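Local coordinates for protein DNA polymerase (Pyrobaculum calidifontis, PDB 5MDN) that probably catalyses template-directed DNA synthesis from deoxyribonucleoside triphosphates, as a family B polymerase that also carries an exonuclease domain, at residues A44-C49 with I80-V85; V108-I113 with G386-N391; F168-Y173 with V187-K192; E307-P312 with L329-L334. All coordinates share one frame; numbering follows the deposited sequence.

Contact 1 of 4, residues A44-C49 with I80-V85; sequences AKCDKC and IFLKVV
Ala-44 and Leu-82 form an antiparallel hydrogen-bonded pair between the two inner strands, 41-46 and 77-86, of a four-stranded sheet. The amide N of Ala-44 reaches Leu-82 O at 2.7 Å in a bent bond (137° at the hydrogen), and the return bond from Leu-82 N to Ala-44 O, equally long, is much straighter at 169°. Beside this pair Ala-44 CB lies 4.1 Å from Leu-82 CB; alanine suits a buried place where its neighbour carries the bulk. On the same side Cys-46 CB comes to 4.3 Å from Leu-82 CG. Its SG turns instead to the branch methyl of Ile-80, 3.8 Å from CG2, while past the end of the strand Cys-49 CB rests 4.4 Å from Leu-82 CD2. The strand order, 64-74, 77-86, 41-46, 105-109, with helices 51-58 and 92-100 as connections, is that of a ferredoxin-like (RRM-like) beta-alpha-beta-beta-alpha-beta fold, and the contact joins its first and third strands. The other face of the sheet carries Lys-45 and Phe-81. Lys-45 sets CG anti to its backbone N (chi1 -163°), which brings the start of its aliphatic chain obliquely up to the CD1-CE1 side of the Phe-81 ring, with Lys-45 CG 3.5 Å from Phe-81 CE1. A long side chain serves two purposes here: the methylenes pack against one side of an aromatic ring, and beyond a bend at the third torsion NZ leaves the contact to hydrogen-bond with Tyr-109 OH on strand 105-109. The Phe-81 ring in turn packs on Val-388 of a distant loop.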
loop_
_atom_site.group_PDB
_atom_site.type_symbol
_atom_site.label_atom_id
_atom_site.label_comp_id
_atom_site.label_asym_id
_atom_site.label_seq_id
_atom_site.Cartn_x
_atom_site.Cartn_y
_atom_site.Cartn_z
ATOM N N ALA A 44 24.278 -10.108 20.430
ATOM C CA ALA A 44 24.273 -11.505 20.843
ATOM C C ALA A 44 24.078 -11.543 22.350
ATOM O O ALA A 44 24.886 -10.978 23.092
ATOM C CB ALA A 44 25.578 -12.199 20.446
ATOM N N LYS A 45 23.019 -12.213 22.803
ATOM C CA LYS A 45 22.676 -12.229 24.223
ATOM C C LYS A 45 23.499 -13.306 24.923
ATOM O O LYS A 45 23.294 -14.504 24.699
ATOM C CB LYS A 45 21.174 -12.433 24.404
ATOM C CG LYS A 45 20.660 -12.062 25.791
ATOM C CD LYS A 45 19.148 -12.229 25.909
ATOM C CE LYS A 45 18.665 -13.614 25.518
ATOM N NZ LYS A 45 17.175 -13.672 25.536
ATOM N N CYS A 46 24.415 -12.876 25.786
ATOM C CA CYS A 46 25.388 -13.754 26.421
ATOM C C CYS A 46 24.945 -14.180 27.813
ATOM O O CYS A 46 24.405 -13.376 28.582
ATOM C CB CYS A 46 26.747 -13.056 26.513
ATOM S SG CYS A 46 26.678 -11.476 27.371
ATOM N N ASP A 47 25.175 -15.452 28.130
ATOM C CA ASP A 47 25.110 -15.906 29.513
ATOM C C ASP A 47 26.428 -15.671 30.249
ATOM O O ASP A 47 26.422 -15.278 31.421
ATOM C CB ASP A 47 24.700 -17.384 29.562
ATOM C CG ASP A 47 25.664 -18.297 28.819
ATOM O OD1 ASP A 47 26.862 -17.952 28.695
ATOM O OD2 ASP A 47 25.216 -19.372 28.363
ATOM N N LYS A 48 27.559 -15.912 29.589
ATOM C CA LYS A 48 28.861 -15.430 30.039
ATOM C C LYS A 48 29.438 -14.549 28.940
ATOM O O LYS A 48 29.399 -14.918 27.762
ATOM C CB LYS A 48 29.819 -16.584 30.364
ATOM C CG LYS A 48 29.772 -17.068 31.810
ATOM C CD LYS A 48 28.519 -17.878 32.102
ATOM C CE LYS A 48 28.489 -18.318 33.557
ATOM N NZ LYS A 48 27.330 -19.201 33.865
ATOM N N CYS A 49 29.972 -13.393 29.322
ATOM C CA CYS A 49 30.381 -12.363 28.369
ATOM C C CYS A 49 31.904 -12.354 28.244
ATOM O O CYS A 49 32.609 -11.911 29.155
ATOM C CB CYS A 49 29.848 -10.994 28.789
ATOM S SG CYS A 49 30.128 -10.560 30.518
ATOM N N ILE A 80 22.682 -7.821 29.303
ATOM C CA ILE A 80 23.984 -7.626 28.675
ATOM C C ILE A 80 23.986 -8.313 27.316
ATOM O O ILE A 80 23.431 -9.410 27.160
ATOM C CB ILE A 80 25.111 -8.164 29.578
ATOM C CG1 ILE A 80 25.124 -7.420 30.915
ATOM C CG2 ILE A 80 26.466 -8.049 28.895
ATOM C CD1 ILE A 80 25.642 -6.001 30.820
ATOM N N PHE A 81 24.618 -7.675 26.330
ATOM C CA PHE A 81 24.769 -8.240 24.997
ATOM C C PHE A 81 26.207 -8.085 24.522
ATOM O O PHE A 81 26.951 -7.215 24.983
ATOM C CB PHE A 81 23.844 -7.562 23.970
ATOM C CG PHE A 81 22.382 -7.724 24.258
ATOM C CD1 PHE A 81 21.706 -8.858 23.847
ATOM C CD2 PHE A 81 21.676 -6.724 24.906
ATOM C CE1 PHE A 81 20.358 -9.008 24.095
ATOM C CE2 PHE A 81 20.327 -6.867 25.155
ATOM C CZ PHE A 81 19.667 -8.012 24.749
ATOM N N LEU A 82 26.587 -8.954 23.588
ATOM C CA LEU A 82 27.768 -8.742 22.764
ATOM C C LEU A 82 27.343 -8.035 21.482
ATOM O O LEU A 82 26.467 -8.522 20.761
ATOM C CB LEU A 82 28.461 -10.067 22.441
ATOM C CG LEU A 82 29.027 -10.879 23.608
ATOM C CD1 LEU A 82 29.845 -12.053 23.088
ATOM C CD2 LEU A 82 29.866 -10.003 24.526
ATOM N N LYS A 83 27.964 -6.895 21.198
ATOM C CA LYS A 83 27.690 -6.145 19.973
ATOM C C LYS A 83 28.754 -6.523 18.946
ATOM O O LYS A 83 29.840 -5.943 18.900
ATOM C CB LYS A 83 27.660 -4.645 20.246
ATOM C CG LYS A 83 27.345 -3.807 19.016
ATOM C CD LYS A 83 27.591 -2.326 19.257
ATOM C CE LYS A 83 27.079 -1.491 18.091
ATOM N NZ LYS A 83 27.510 -0.069 18.189
ATOM N N VAL A 84 28.433 -7.510 18.116
ATOM C CA VAL A 84 29.353 -7.974 17.083
ATOM C C VAL A 84 29.277 -7.018 15.902
ATOM O O VAL A 84 28.196 -6.775 15.355
ATOM C CB VAL A 84 29.016 -9.408 16.649
ATOM C CG1 VAL A 84 29.957 -9.859 15.544
ATOM C CG2 VAL A 84 29.072 -10.354 17.841
ATOM N N VAL A 85 30.424 -6.480 15.500
ATOM C CA VAL A 85 30.501 -5.455 14.465
ATOM C C VAL A 85 31.233 -6.054 13.271
ATOM O O VAL A 85 32.438 -6.327 13.340
ATOM C CB VAL A 85 31.200 -4.186 14.969
ATOM C CG1 VAL A 85 31.151 -3.096 13.908
ATOM C CG2 VAL A 85 30.557 -3.708 16.264
#

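Contact 2 of 4, residues V108-I113 with G386-N391; sequences VYEADI and GEVAPN
Tyr-109 meets Val-388, Ala-389 and Asn-391 in succession along its length. CB touches the CG1 methyl of Val-388 at 3.7 Å. One atom further, CG lies 4.0 Å from Ala-389 O, and then CD1 comes to 3.3 Å from Asn-391 ND2. CE1 still runs beside that amide, whose plane is turned 13° from the ring, so two flat groups lie almost parallel with an oblique approach. The hydroxyl at the tip has Lys-45 NZ as its hydrogen-bond partner. Asparagine suits its place because the same ND2 donates to Val-108 O at 2.9 Å, nearly along the C=O axis, with an angle of 160° at the hydrogen and the acceptor close to the amide plane. Glu-110, just past the strand end, keeps CG anti to its carbonyl carbon (chi1 -57°) and then runs extended. Its CG lies 3.9 Å from Ala-389 CB, and OE2 accepts from Ala-389 N at 2.9 Å through its anti lone pair. OE1 forms a salt bridge with Arg-118. An alanine in place of Glu-110 is likely to leave the buried Ala-389 N-H without its acceptor and Arg-118 without this carboxylate partner. In both bonds 386-391 donates, once from side chain to backbone and once from backbone to side chain; they thus fix the main chain where the sheet ending in strand 105-109 meets the loop after helix 370-384.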
loop_
_atom_site.group_PDB
_atom_site.type_symbol
_atom_site.label_atom_id
_atom_site.label_comp_id
_atom_site.label_asym_id
_atom_site.label_seq_id
_atom_site.Cartn_x
_atom_site.Cartn_y
_atom_site.Cartn_z
ATOM N N VAL A 108 20.542 -14.318 19.107
ATOM C CA VAL A 108 21.065 -13.181 18.358
ATOM C C VAL A 108 19.901 -12.294 17.937
ATOM O O VAL A 108 18.794 -12.773 17.674
ATOM C CB VAL A 108 21.887 -13.627 17.128
ATOM C CG1 VAL A 108 23.162 -14.326 17.571
ATOM C CG2 VAL A 108 21.061 -14.539 16.233
ATOM N N TYR A 109 20.153 -10.985 17.887
ATOM C CA TYR A 109 19.088 -10.013 17.686
ATOM C C TYR A 109 19.541 -8.903 16.748
ATOM O O TYR A 109 20.716 -8.526 16.724
ATOM C CB TYR A 109 18.631 -9.414 19.021
ATOM C CG TYR A 109 18.028 -10.433 19.960
ATOM C CD1 TYR A 109 16.724 -10.878 19.788
ATOM C CD2 TYR A 109 18.768 -10.961 21.010
ATOM C CE1 TYR A 109 16.172 -11.816 20.641
ATOM C CE2 TYR A 109 18.225 -11.898 21.868
ATOM C CZ TYR A 109 16.926 -12.322 21.679
ATOM O OH TYR A 109 16.379 -13.254 22.528
ATOM N N GLU A 110 18.582 -8.388 15.973
ATOM C CA GLU A 110 18.785 -7.254 15.066
ATOM C C GLU A 110 19.862 -7.530 14.020
ATOM O O GLU A 110 20.588 -6.622 13.609
ATOM C CB GLU A 110 19.112 -5.970 15.836
ATOM C CG GLU A 110 18.070 -5.579 16.867
ATOM C CD GLU A 110 18.258 -4.162 17.371
ATOM O OE1 GLU A 110 19.075 -3.424 16.781
ATOM O OE2 GLU A 110 17.587 -3.785 18.355
ATOM N N ALA A 111 19.975 -8.777 13.577
ATOM C CA ALA A 111 20.933 -9.131 12.540
ATOM C C ALA A 111 20.393 -8.946 11.128
ATOM O O ALA A 111 21.177 -8.979 10.173
ATOM C CB ALA A 111 21.389 -10.581 12.723
ATOM N N ASP A 112 19.083 -8.755 10.969
ATOM C CA ASP A 112 18.448 -8.688 9.658
ATOM C C ASP A 112 17.947 -7.286 9.321
ATOM O O ASP A 112 16.982 -7.133 8.567
ATOM C CB ASP A 112 17.300 -9.690 9.573
ATOM C CG ASP A 112 16.213 -9.415 10.591
ATOM O OD1 ASP A 112 16.540 -8.933 11.696
ATOM O OD2 ASP A 112 15.031 -9.677 10.283
ATOM N N ILE A 113 18.582 -6.253 9.865
ATOM C CA ILE A 113 18.181 -4.876 9.591
ATOM C C ILE A 113 19.034 -4.371 8.433
ATOM O O ILE A 113 20.267 -4.364 8.518
ATOM C CB ILE A 113 18.338 -3.980 10.832
ATOM C CG1 ILE A 113 17.151 -4.126 11.802
ATOM C CG2 ILE A 113 18.494 -2.518 10.427
ATOM C CD1 ILE A 113 16.949 -5.508 12.381
ATOM N N GLY A 386 16.743 2.718 23.941
ATOM C CA GLY A 386 17.708 1.743 24.410
ATOM C C GLY A 386 17.186 0.326 24.485
ATOM O O GLY A 386 17.657 -0.455 25.318
ATOM N N GLU A 387 16.227 -0.030 23.634
ATOM C CA GLU A 387 15.594 -1.341 23.658
ATOM C C GLU A 387 16.060 -2.167 22.469
ATOM O O GLU A 387 16.007 -1.701 21.325
ATOM C CB GLU A 387 14.070 -1.212 23.633
ATOM C CG GLU A 387 13.343 -2.375 24.285
ATOM C CD GLU A 387 12.888 -2.054 25.695
ATOM O OE1 GLU A 387 12.703 -0.856 25.996
ATOM O OE2 GLU A 387 12.724 -2.996 26.501
ATOM N N VAL A 388 16.513 -3.386 22.742
ATOM C CA VAL A 388 16.849 -4.333 21.685
ATOM C C VAL A 388 15.562 -4.929 21.133
ATOM O O VAL A 388 14.635 -5.256 21.883
ATOM C CB VAL A 388 17.798 -5.420 22.223
ATOM C CG1 VAL A 388 17.809 -6.638 21.311
ATOM C CG2 VAL A 388 19.205 -4.858 22.372
ATOM N N ALA A 389 15.501 -5.070 19.813
ATOM C CA ALA A 389 14.291 -5.542 19.159
ATOM C C ALA A 389 14.206 -7.067 19.212
ATOM O O ALA A 389 15.215 -7.754 19.028
ATOM C CB ALA A 389 14.252 -5.075 17.707
ATOM N N PRO A 390 13.019 -7.619 19.469
ATOM C CA PRO A 390 12.838 -9.074 19.360
ATOM C C PRO A 390 12.992 -9.563 17.926
ATOM O O PRO A 390 13.291 -8.780 17.020
ATOM C CB PRO A 390 11.414 -9.300 19.887
ATOM C CG PRO A 390 11.070 -8.056 20.647
ATOM C CD PRO A 390 11.816 -6.945 19.985
ATOM N N ASN A 391 12.779 -10.856 17.704
ATOM C CA ASN A 391 12.978 -11.479 16.404
ATOM C C ASN A 391 11.649 -11.793 15.730
ATOM O O ASN A 391 10.583 -11.778 16.350
ATOM C CB ASN A 391 13.824 -12.748 16.536
ATOM C CG ASN A 391 15.274 -12.443 16.834
ATOM O OD1 ASN A 391 15.840 -11.484 16.305
ATOM N ND2 ASN A 391 15.890 -13.262 17.676
#

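Contact 3 of 4, residues F168-Y173 with V187-K192; sequences FDIEVY and VMLAVK
Ile-170 and Leu-189 supply the closest side-chain fit between these antiparallel strands. Ile-170 has CG1 between its backbone N and carbonyl carbon (chi1 77°), leaving the CG2 methyl beside the N and turned to Leu-189, where it rests 3.7 Å from CD1 and also against CG. Phe-168 adds a second bump on that face: its CB lies 4.1 Å from Val-191 CG1, while the ring leads away to meet the rings of Trp-237 and Phe-215. The opposite face carries Asp-169, Ala-190, Glu-171 and Met-188. Asp-169 stands next to Ala-190, whose small side chain keeps that position low, and Val-333 of helix 326-356 packs onto the alanine. Paired N-H and C=O groups of Asp-169 and Ala-190, each bond 3.0 Å, tie the backbones together here. Toward the end of the pairing a classic beta bulge intervenes: Glu-171 O accepts from both Val-187 N, at 3.0 Å, and Met-188 N, at 3.3 Å. Val-187, one of the two bulge residues, sets CG2 at the edge of the Tyr-173 ring, 4.2 Å from CD1. Asp-169 binds magnesium, and the Asp-Ile-Glu sequence of residues 169-171 matches the first exonuclease motif of family B polymerases. Strands 226-229 and 198-202 extend the sheet beyond this pair, helices 232-247 and 209-222 pack on the Phe-168 and Leu-189 face, and helix 326-356 lies across the Asp-169 face.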
loop_
_atom_site.group_PDB
_atom_site.type_symbol
_atom_site.label_atom_id
_atom_site.label_comp_id
_atom_site.label_asym_id
_atom_site.label_seq_id
_atom_site.Cartn_x
_atom_site.Cartn_y
_atom_site.Cartn_z
ATOM N N PHE A 168 4.827 9.615 -15.539
ATOM C CA PHE A 168 5.066 8.944 -16.808
ATOM C C PHE A 168 4.128 7.755 -16.946
ATOM O O PHE A 168 3.769 7.103 -15.960
ATOM C CB PHE A 168 6.531 8.503 -16.942
ATOM C CG PHE A 168 6.842 7.188 -16.281
ATOM C CD1 PHE A 168 6.981 7.098 -14.906
ATOM C CD2 PHE A 168 7.013 6.043 -17.042
ATOM C CE1 PHE A 168 7.275 5.887 -14.301
ATOM C CE2 PHE A 168 7.307 4.830 -16.444
ATOM C CZ PHE A 168 7.438 4.752 -15.073
ATOM N N ASP A 169 3.730 7.492 -18.189
ATOM C CA ASP A 169 2.865 6.374 -18.532
ATOM C C ASP A 169 3.377 5.753 -19.822
ATOM O O ASP A 169 3.955 6.441 -20.668
ATOM C CB ASP A 169 1.405 6.827 -18.688
ATOM C CG ASP A 169 0.437 5.665 -18.748
ATOM O OD1 ASP A 169 0.248 4.989 -17.715
ATOM O OD2 ASP A 169 -0.136 5.429 -19.831
ATOM N N ILE A 170 3.161 4.445 -19.974
ATOM C CA ILE A 170 3.574 3.731 -21.173
ATOM C C ILE A 170 2.418 2.885 -21.689
ATOM O O ILE A 170 1.485 2.546 -20.959
ATOM C CB ILE A 170 4.810 2.832 -20.937
ATOM C CG1 ILE A 170 4.410 1.551 -20.202
ATOM C CG2 ILE A 170 5.887 3.576 -20.159
ATOM C CD1 ILE A 170 5.532 0.545 -20.084
ATOM N N GLU A 171 2.492 2.556 -22.977
ATOM C CA GLU A 171 1.640 1.540 -23.576
ATOM C C GLU A 171 2.478 0.658 -24.490
ATOM O O GLU A 171 3.311 1.154 -25.253
ATOM C CB GLU A 171 0.474 2.163 -24.354
ATOM C CG GLU A 171 -0.582 2.816 -23.469
ATOM C CD GLU A 171 -1.221 1.849 -22.483
ATOM O OE1 GLU A 171 -1.240 0.630 -22.755
ATOM O OE2 GLU A 171 -1.701 2.313 -21.426
ATOM N N VAL A 172 2.252 -0.649 -24.402
ATOM C CA VAL A 172 3.081 -1.654 -25.056
ATOM C C VAL A 172 2.212 -2.407 -26.053
ATOM O O VAL A 172 1.056 -2.722 -25.754
ATOM C CB VAL A 172 3.718 -2.609 -24.026
ATOM C CG1 VAL A 172 4.382 -3.778 -24.718
ATOM C CG2 VAL A 172 4.712 -1.862 -23.150
ATOM N N TYR A 173 2.786 -2.722 -27.219
ATOM C CA TYR A 173 2.102 -3.327 -28.363
ATOM C C TYR A 173 1.097 -4.411 -27.977
ATOM O O TYR A 173 -0.107 -4.224 -28.170
ATOM C CB TYR A 173 3.150 -3.899 -29.319
ATOM C CG TYR A 173 2.619 -4.265 -30.681
ATOM C CD1 TYR A 173 2.036 -3.305 -31.495
ATOM C CD2 TYR A 173 2.718 -5.562 -31.161
ATOM C CE1 TYR A 173 1.552 -3.627 -32.744
ATOM C CE2 TYR A 173 2.241 -5.893 -32.412
ATOM C CZ TYR A 173 1.655 -4.925 -33.198
ATOM O OH TYR A 173 1.179 -5.257 -34.445
ATOM N N VAL A 187 5.278 1.178 -27.506
ATOM C CA VAL A 187 4.649 1.921 -28.595
ATOM C C VAL A 187 4.590 3.414 -28.281
ATOM O O VAL A 187 4.941 4.252 -29.119
ATOM C CB VAL A 187 3.254 1.334 -28.892
ATOM C CG1 VAL A 187 2.231 2.431 -29.147
ATOM C CG2 VAL A 187 3.324 0.377 -30.077
ATOM N N MET A 188 4.150 3.771 -27.073
ATOM C CA MET A 188 4.040 5.167 -26.678
ATOM C C MET A 188 4.499 5.327 -25.237
ATOM O O MET A 188 4.368 4.413 -24.420
ATOM C CB MET A 188 2.601 5.687 -26.821
ATOM C CG MET A 188 2.241 6.206 -28.203
ATOM S SD MET A 188 0.551 6.836 -28.254
ATOM C CE MET A 188 0.553 7.701 -29.822
ATOM N N LEU A 189 5.044 6.503 -24.938
ATOM C CA LEU A 189 5.459 6.835 -23.577
ATOM C C LEU A 189 5.265 8.332 -23.387
ATOM O O LEU A 189 5.969 9.130 -24.014
ATOM C CB LEU A 189 6.912 6.430 -23.328
ATOM C CG LEU A 189 7.453 6.448 -21.895
ATOM C CD1 LEU A 189 8.597 5.455 -21.756
ATOM C CD2 LEU A 189 7.913 7.838 -21.484
ATOM N N ALA A 190 4.324 8.711 -22.529
ATOM C CA ALA A 190 4.090 10.109 -22.207
ATOM C C ALA A 190 4.742 10.473 -20.881
ATOM O O ALA A 190 4.912 9.630 -19.996
ATOM C CB ALA A 190 2.596 10.421 -22.141
ATOM N N VAL A 191 5.108 11.745 -20.755
ATOM C CA VAL A 191 5.630 12.301 -19.515
ATOM C C VAL A 191 4.920 13.620 -19.242
ATOM O O VAL A 191 4.589 14.364 -20.173
ATOM C CB VAL A 191 7.162 12.505 -19.566
ATOM C CG1 VAL A 191 7.876 11.176 -19.765
ATOM C CG2 VAL A 191 7.542 13.482 -20.674
ATOM N N LYS A 192 4.662 13.895 -17.965
ATOM C CA LYS A 192 4.101 15.166 -17.536
ATOM C C LYS A 192 4.828 15.602 -16.273
ATOM O O LYS A 192 5.221 14.770 -15.451
ATOM C CB LYS A 192 2.587 15.067 -17.291
ATOM C CG LYS A 192 1.901 16.411 -17.089
ATOM C CD LYS A 192 0.390 16.267 -17.011
ATOM C CE LYS A 192 -0.265 17.561 -16.549
ATOM N NZ LYS A 192 -0.198 18.629 -17.584
#

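Contact 4 of 4, residues E307-P312 with L329-L334; sequences ERVLIP and LMRYVL
Ile-311 sits over one face of the Tyr-332 ring, its CB 4.2 Å from the ring centroid and 14° off the normal, a CH-pi contact. The far end of the isoleucine curls back, with CD1 3.8 Å from Tyr-332 CB, so one branched side chain follows both ring and stem. At the ring's edge Val-309 O lies 3.7 Å from Tyr-332 CD1. Tyr-332 has CG anti to its backbone N (chi1 174°), which directs the ring from helix 326-356 to the loop. Valine suits the alternate place on this extended loop: Val-309 CG2 meets the aliphatic start of Arg-331, 3.9 Å from CG, the two side chains crossing at about a right angle. Next outward, Arg-308 steadies the loop from the other end through a salt bridge to Asp-336 and a weak bond from NE to Val-309 O. A serine in place of Tyr-332 would probably open a gap under Ile-311 and let the loop shift against the helix. Tyr-332 lies about 6 Å from the magnesium-binding Asp-169 (nearest side-chain atoms), and its spacing from Asp-336 fits the Tyr-x-x-x-Asp Exo III motif found at the exonuclease site of family B polymerases.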
loop_
_atom_site.group_PDB
_atom_site.type_symbol
_atom_site.label_atom_id
_atom_site.label_comp_id
_atom_site.label_asym_id
_atom_site.label_seq_id
_atom_site.Cartn_x
_atom_site.Cartn_y
_atom_site.Cartn_z
ATOM N N GLU A 307 -15.866 12.051 -19.233
ATOM C CA GLU A 307 -15.273 13.134 -20.010
ATOM C C GLU A 307 -13.892 12.768 -20.545
ATOM O O GLU A 307 -13.057 13.651 -20.766
ATOM C CB GLU A 307 -15.194 14.419 -19.184
ATOM C CG GLU A 307 -16.516 14.892 -18.601
ATOM C CD GLU A 307 -16.358 16.160 -17.779
ATOM O OE1 GLU A 307 -15.320 16.847 -17.934
ATOM O OE2 GLU A 307 -17.272 16.469 -16.981
ATOM N N ARG A 308 -13.632 11.477 -20.744
ATOM C CA ARG A 308 -12.286 10.975 -20.976
ATOM C C ARG A 308 -12.319 9.861 -22.011
ATOM O O ARG A 308 -13.268 9.076 -22.075
ATOM C CB ARG A 308 -11.643 10.457 -19.677
ATOM C CG ARG A 308 -10.288 9.803 -19.892
ATOM C CD ARG A 308 -10.240 8.433 -19.242
ATOM N NE ARG A 308 -8.896 7.858 -19.267
ATOM C CZ ARG A 308 -8.002 7.978 -18.293
ATOM N NH1 ARG A 308 -8.298 8.656 -17.193
ATOM N NH2 ARG A 308 -6.809 7.414 -18.420
ATOM N N VAL A 309 -11.266 9.810 -22.830
ATOM C CA VAL A 309 -11.127 8.758 -23.827
ATOM C C VAL A 309 -10.778 7.451 -23.130
ATOM O O VAL A 309 -9.955 7.419 -22.206
ATOM C CB VAL A 309 -10.058 9.152 -24.860
ATOM C CG1 VAL A 309 -9.866 8.053 -25.886
ATOM C CG2 VAL A 309 -10.429 10.464 -25.536
ATOM N N LEU A 310 -11.390 6.357 -23.580
ATOM C CA LEU A 310 -11.176 5.044 -22.974
ATOM C C LEU A 310 -11.034 3.998 -24.070
ATOM O O LEU A 310 -11.986 3.730 -24.809
ATOM C CB LEU A 310 -12.318 4.678 -22.026
ATOM C CG LEU A 310 -12.316 5.369 -20.663
ATOM C CD1 LEU A 310 -13.539 4.965 -19.862
ATOM C CD2 LEU A 310 -11.044 5.016 -19.911
ATOM N N ILE A 311 -9.846 3.413 -24.170
ATOM C CA ILE A 311 -9.574 2.316 -25.096
ATOM C C ILE A 311 -9.604 1.008 -24.311
ATOM O O ILE A 311 -9.084 0.953 -23.185
ATOM C CB ILE A 311 -8.221 2.501 -25.811
ATOM C CG1 ILE A 311 -8.342 3.402 -27.048
ATOM C CG2 ILE A 311 -7.603 1.157 -26.190
ATOM C CD1 ILE A 311 -8.760 4.813 -26.766
ATOM N N PRO A 312 -10.202 -0.062 -24.844
ATOM C CA PRO A 312 -10.012 -1.381 -24.228
ATOM C C PRO A 312 -8.545 -1.772 -24.256
ATOM O O PRO A 312 -7.980 -2.017 -25.325
ATOM C CB PRO A 312 -10.874 -2.309 -25.094
ATOM C CG PRO A 312 -11.052 -1.582 -26.388
ATOM C CD PRO A 312 -11.058 -0.121 -26.041
ATOM N N LEU A 329 -5.542 6.944 -29.520
ATOM C CA LEU A 329 -4.686 6.194 -28.609
ATOM C C LEU A 329 -3.719 7.119 -27.885
ATOM O O LEU A 329 -3.343 6.852 -26.739
ATOM C CB LEU A 329 -3.917 5.115 -29.372
ATOM C CG LEU A 329 -2.933 4.265 -28.561
ATOM C CD1 LEU A 329 -3.669 3.405 -27.543
ATOM C CD2 LEU A 329 -2.072 3.408 -29.476
ATOM N N MET A 330 -3.315 8.212 -28.537
ATOM C CA MET A 330 -2.460 9.195 -27.881
ATOM C C MET A 330 -3.197 9.883 -26.740
ATOM O O MET A 330 -2.695 9.945 -25.612
ATOM C CB MET A 330 -1.980 10.224 -28.905
ATOM C CG MET A 330 -0.792 11.053 -28.460
ATOM S SD MET A 330 -0.375 12.328 -29.663
ATOM C CE MET A 330 1.408 12.186 -29.698
ATOM N N ARG A 331 -4.410 10.376 -27.005
ATOM C CA ARG A 331 -5.164 11.067 -25.963
ATOM C C ARG A 331 -5.511 10.134 -24.812
ATOM O O ARG A 331 -5.612 10.577 -23.661
ATOM C CB ARG A 331 -6.419 11.707 -26.552
ATOM C CG ARG A 331 -7.145 12.588 -25.561
ATOM C CD ARG A 331 -7.339 13.980 -26.125
ATOM N NE ARG A 331 -7.529 14.967 -25.065
ATOM C CZ ARG A 331 -7.316 16.271 -25.210
ATOM N NH1 ARG A 331 -6.905 16.754 -26.376
ATOM N NH2 ARG A 331 -7.514 17.095 -24.190
ATOM N N TYR A 332 -5.701 8.845 -25.098
ATOM C CA TYR A 332 -5.805 7.860 -24.028
ATOM C C TYR A 332 -4.552 7.881 -23.159
ATOM O O TYR A 332 -4.634 7.853 -21.925
ATOM C CB TYR A 332 -6.034 6.469 -24.624
ATOM C CG TYR A 332 -6.013 5.335 -23.620
ATOM C CD1 TYR A 332 -7.104 5.090 -22.793
ATOM C CD2 TYR A 332 -4.907 4.501 -23.509
ATOM C CE1 TYR A 332 -7.086 4.052 -21.876
ATOM C CE2 TYR A 332 -4.882 3.463 -22.598
ATOM C CZ TYR A 332 -5.975 3.243 -21.784
ATOM O OH TYR A 332 -5.957 2.211 -20.875
ATOM N N VAL A 333 -3.379 7.921 -23.794
ATOM C CA VAL A 333 -2.124 7.968 -23.051
ATOM C C VAL A 333 -1.990 9.291 -22.300
ATOM O O VAL A 333 -1.512 9.323 -21.160
ATOM C CB VAL A 333 -0.943 7.718 -24.006
ATOM C CG1 VAL A 333 0.367 8.075 -23.349
ATOM C CG2 VAL A 333 -0.933 6.273 -24.467
ATOM N N LEU A 334 -2.417 10.401 -22.916
ATOM C CA LEU A 334 -2.340 11.692 -22.232
ATOM C C LEU A 334 -3.289 11.752 -21.042
ATOM O O LEU A 334 -2.934 12.288 -19.987
ATOM C CB LEU A 334 -2.638 12.845 -23.193
ATOM C CG LEU A 334 -1.519 13.433 -24.059
ATOM C CD1 LEU A 334 -0.304 13.774 -23.204
ATOM C CD2 LEU A 334 -1.134 12.523 -25.204
#

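From the N terminus, contact 1 closes first, a short loop of 30 residues that pairs the inner strands of the four-stranded sheet 41-46, 64-74, 77-86 and 105-109. Contact 2 opens on that sheet's last strand and closes only at 386-391, a loop of 272 residues bringing the sheet against a segment of the polymerase family region. Contacts 3 and 4 both fall within this long excursion, one after the other, and no two contacts cross. Contact 3 ties neighbouring strands of the exonuclease sheet; contact 4 holds a loop on helix 326-356. Two touching pairs result, each with centres about 12 Å apart: contacts 1 and 2 meet at the four-stranded sheet, contacts 3 and 4 where helix 326-356 packs on the exonuclease sheet.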